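Local coordinates for protein pre-crRNA processing endonuclease (Streptococcus pyogenes serotype M1, PDB 3VZH) that probably cleaves precursor CRISPR RNA as a Cas5d-type endoribonuclease, contributing to the adaptive antiviral defence of its bacterial host, at residues A48-P53 against E122-R127. Residues are numbered along the deposited sequence; the frame is centred on the assembly and turned at random.
Sequences AIYYKP and EAIMER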
ATOM      1  N   ALA A  48      -2.245   7.060  -5.951  1.00 21.07           N
ATOM      2  CA  ALA A  48      -1.519   7.770  -6.997  1.00 21.24           C
ATOM      3  C   ALA A  48      -1.768   7.069  -8.334  1.00 21.07           C
ATOM      4  O   ALA A  48      -1.629   7.695  -9.395  1.00 22.87           O
ATOM      5  CB  ALA A  48      -0.015   7.764  -6.688  1.00 21.26           C
ATOM      6  N   ILE A  49      -2.056   5.788  -8.302  1.00 21.91           N
ATOM      7  CA  ILE A  49      -2.385   5.149  -9.590  1.00 20.49           C
ATOM      8  C   ILE A  49      -3.698   5.690 -10.181  1.00 20.90           C
ATOM      9  O   ILE A  49      -3.738   6.154 -11.352  1.00 22.06           O
ATOM     10  CB  ILE A  49      -2.442   3.644  -9.399  1.00 20.47           C
ATOM     11  CG1 ILE A  49      -1.041   3.197  -8.933  1.00 21.60           C
ATOM     12  CG2 ILE A  49      -2.955   2.917 -10.660  1.00 21.58           C
ATOM     13  CD1 ILE A  49      -0.933   1.668  -8.795  1.00 21.73           C
ATOM     14  N   TYR A  50      -4.749   5.653  -9.373  1.00 21.18           N
ATOM     15  CA  TYR A  50      -6.043   6.226  -9.771  1.00 22.15           C
ATOM     16  C   TYR A  50      -6.856   6.523  -8.516  1.00 22.49           C
ATOM     17  O   TYR A  50      -7.052   5.625  -7.662  1.00 24.11           O
ATOM     18  CB  TYR A  50      -6.781   5.226 -10.665  1.00 20.95           C
ATOM     19  CG  TYR A  50      -8.171   5.633 -11.122  1.00 22.40           C
ATOM     20  CD1 TYR A  50      -8.472   6.971 -11.484  1.00 22.73           C
ATOM     21  CD2 TYR A  50      -9.156   4.674 -11.233  1.00 21.90           C
ATOM     22  CE1 TYR A  50      -9.766   7.304 -11.920  1.00 24.92           C
ATOM     23  CE2 TYR A  50     -10.447   5.009 -11.632  1.00 22.31           C
ATOM     24  CZ  TYR A  50     -10.720   6.324 -11.992  1.00 24.78           C
ATOM     25  OH  TYR A  50     -12.010   6.660 -12.439  1.00 26.78           O
ATOM     26  N   TYR A  51      -7.290   7.772  -8.416  1.00 23.24           N
ATOM     27  CA  TYR A  51      -8.029   8.264  -7.245  1.00 21.68           C
ATOM     28  C   TYR A  51      -9.297   8.959  -7.739  1.00 21.56           C
ATOM     29  O   TYR A  51      -9.227   9.781  -8.691  1.00 22.80           O
ATOM     30  CB  TYR A  51      -7.215   9.308  -6.435  1.00 23.06           C
ATOM     31  CG  TYR A  51      -8.092   9.801  -5.323  1.00 22.77           C
ATOM     32  CD1 TYR A  51      -8.295   9.023  -4.181  1.00 26.06           C
ATOM     33  CD2 TYR A  51      -8.800  10.988  -5.436  1.00 25.12           C
ATOM     34  CE1 TYR A  51      -9.189   9.433  -3.193  1.00 27.18           C
ATOM     35  CE2 TYR A  51      -9.695  11.393  -4.463  1.00 26.16           C
ATOM     36  CZ  TYR A  51      -9.843  10.607  -3.313  1.00 30.36           C
ATOM     37  OH  TYR A  51     -10.702  10.935  -2.267  1.00 29.49           O
ATOM     38  N   LYS A  52     -10.444   8.624  -7.156  1.00 21.59           N
ATOM     39  CA  LYS A  52     -11.670   9.463  -7.308  1.00 24.26           C
ATOM     40  C   LYS A  52     -12.347   9.510  -5.966  1.00 25.02           C
ATOM     41  O   LYS A  52     -12.281   8.521  -5.223  1.00 26.21           O
ATOM     42  CB  LYS A  52     -12.622   8.856  -8.369  1.00 25.30           C
ATOM     43  CG  LYS A  52     -12.166   8.957  -9.798  1.00 27.51           C
ATOM     44  CD  LYS A  52     -12.154  10.334 -10.334  1.00 28.74           C
ATOM     45  CE  LYS A  52     -13.526  10.658 -10.895  1.00 34.18           C
ATOM     46  NZ  LYS A  52     -13.678  12.063 -11.329  1.00 35.25           N
ATOM     47  N   PRO A  53     -12.985  10.636  -5.611  1.00 25.29           N
ATOM     48  CA  PRO A  53     -13.695  10.706  -4.349  1.00 24.88           C
ATOM     49  C   PRO A  53     -14.902   9.742  -4.370  1.00 25.23           C
ATOM     50  O   PRO A  53     -15.445   9.386  -3.322  1.00 24.67           O
ATOM     51  CB  PRO A  53     -14.170  12.165  -4.316  1.00 24.79           C
ATOM     52  CG  PRO A  53     -14.188  12.603  -5.760  1.00 26.01           C
ATOM     53  CD  PRO A  53     -13.025  11.894  -6.363  1.00 24.69           C
ATOM     54  N   GLU A 122     -13.576   0.427 -13.037  1.00 24.91           N
ATOM     55  CA  GLU A 122     -12.693  -0.746 -13.280  1.00 25.18           C
ATOM     56  C   GLU A 122     -11.846  -0.616 -14.545  1.00 26.12           C
ATOM     57  O   GLU A 122     -10.638  -0.914 -14.501  1.00 23.95           O
ATOM     58  CB  GLU A 122     -13.447  -2.087 -13.288  1.00 25.51           C
ATOM     59  CG  GLU A 122     -14.017  -2.536 -11.941  1.00 26.50           C
ATOM     60  CD  GLU A 122     -14.344  -4.033 -11.944  1.00 31.92           C
ATOM     61  OE1 GLU A 122     -14.574  -4.624 -10.884  1.00 30.64           O
ATOM     62  OE2 GLU A 122     -14.365  -4.649 -13.037  1.00 34.79           O
ATOM     63  N   ALA A 123     -12.418  -0.071 -15.625  1.00 24.74           N
ATOM     64  CA  ALA A 123     -11.661   0.129 -16.875  1.00 25.12           C
ATOM     65  C   ALA A 123     -10.542   1.133 -16.762  1.00 26.62           C
ATOM     66  O   ALA A 123      -9.398   0.899 -17.195  1.00 25.39           O
ATOM     67  CB  ALA A 123     -12.599   0.452 -18.073  1.00 26.29           C
ATOM     68  N   ILE A 124     -10.871   2.251 -16.116  1.00 25.48           N
ATOM     69  CA  ILE A 124      -9.888   3.269 -15.870  1.00 25.17           C
ATOM     70  C   ILE A 124      -8.793   2.795 -14.958  1.00 24.93           C
ATOM     71  O   ILE A 124      -7.603   3.117 -15.178  1.00 24.34           O
ATOM     72  CB  ILE A 124     -10.577   4.527 -15.336  1.00 25.31           C
ATOM     73  CG1 ILE A 124     -11.539   5.012 -16.432  1.00 27.77           C
ATOM     74  CG2 ILE A 124      -9.554   5.647 -15.063  1.00 25.24           C
ATOM     75  CD1 ILE A 124     -12.216   6.310 -16.073  1.00 27.61           C
ATOM     76  N   MET A 125      -9.166   2.030 -13.912  1.00 24.59           N
ATOM     77  CA  MET A 125      -8.165   1.498 -13.024  1.00 22.69           C
ATOM     78  C   MET A 125      -7.201   0.566 -13.816  1.00 22.51           C
ATOM     79  O   MET A 125      -6.004   0.690 -13.683  1.00 22.49           O
ATOM     80  CB  MET A 125      -8.847   0.729 -11.863  1.00 21.66           C
ATOM     81  CG  MET A 125      -7.810   0.193 -10.838  1.00 22.07           C
ATOM     82  SD  MET A 125      -6.848   1.461  -9.949  1.00 22.64           S
ATOM     83  CE  MET A 125      -8.026   2.119  -8.720  1.00 23.44           C
ATOM     84  N   GLU A 126      -7.737  -0.360 -14.600  1.00 23.67           N
ATOM     85  CA  GLU A 126      -6.840  -1.177 -15.408  1.00 25.23           C
ATOM     86  C   GLU A 126      -5.897  -0.387 -16.340  1.00 25.07           C
ATOM     87  O   GLU A 126      -4.676  -0.696 -16.413  1.00 27.59           O
ATOM     88  CB  GLU A 126      -7.620  -2.167 -16.249  1.00 31.24           C
ATOM     89  CG  GLU A 126      -8.672  -2.879 -15.508  1.00 37.22           C
ATOM     90  CD  GLU A 126      -9.472  -3.784 -16.454  1.00 47.99           C
ATOM     91  OE1 GLU A 126      -9.917  -4.845 -15.979  1.00 50.12           O
ATOM     92  OE2 GLU A 126      -9.661  -3.433 -17.652  1.00 49.49           O
ATOM     93  N   ARG A 127      -6.417   0.586 -17.075  1.00 25.83           N
ATOM     94  CA  ARG A 127      -5.612   1.481 -17.944  1.00 30.22           C
ATOM     95  C   ARG A 127      -4.589   2.291 -17.171  1.00 26.92           C
ATOM     96  O   ARG A 127      -3.451   2.417 -17.627  1.00 24.91           O
ATOM     97  CB  ARG A 127      -6.527   2.448 -18.755  1.00 31.38           C
ATOM     98  CG  ARG A 127      -7.415   1.639 -19.703  1.00 40.24           C
ATOM     99  CD  ARG A 127      -8.042   2.482 -20.807  1.00 49.81           C
ATOM    100  NE  ARG A 127      -9.475   2.673 -20.597  1.00 60.13           N
ATOM    101  CZ  ARG A 127     -10.041   3.803 -20.156  1.00 61.90           C
ATOM    102  NH1 ARG A 127     -11.369   3.864 -20.015  1.00 61.40           N
ATOM    103  NH2 ARG A 127      -9.296   4.876 -19.868  1.00 63.96           N
TER
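The ring of Y50 lies against the helix 118-130, where I124 and M125 take hold of it in two different ways, a compact illustration of how one aromatic side chain can join a helix end to a second helix. I124 supplies a CH-pi contact: its CG2 methyl sits over one face of the ring, 3.5 Å from the centroid. The methyl is displaced toward the hydroxyl end, and the nearest ring atom is Y50 CZ, 3.4 Å from I124 CG2. The other branch of the isoleucine runs on to the phenol oxygen, with I124 CD1 3.7 Å from Y50 OH.

M125 works at the base of the same side chain. Its chain is bent at chi2 (63°) and chi3 (76°), which folds the thioether back toward Y50: M125 SD rests 3.8 Å from Y50 CB and lies at the ring edge, 5.5 Å from the centroid, a Met-aromatic contact. The terminal methyl, M125 CE, reaches Y50 CD2 at 3.8 Å. One residue earlier, I49 CG2 meets M125 SD at 4.2 Å, a lighter apolar touch.

No hydrogen bond crosses between the two segments, but the tyrosine hydroxyl is bonded to ND1 of H121, one helical turn before M125, so the hydroxyl is held by helix 118-130 while the CB end of the side chain packs against M125 of the same helix. Y50 is the first residue to leave helical geometry after helix 39-49, and its contact packs the exit from that helix against helix 118-130, while F55 of strand 55-64 meets both Y50 and M125, and F9 and V11 of strand 9-15 touch M125 and I49 respectively.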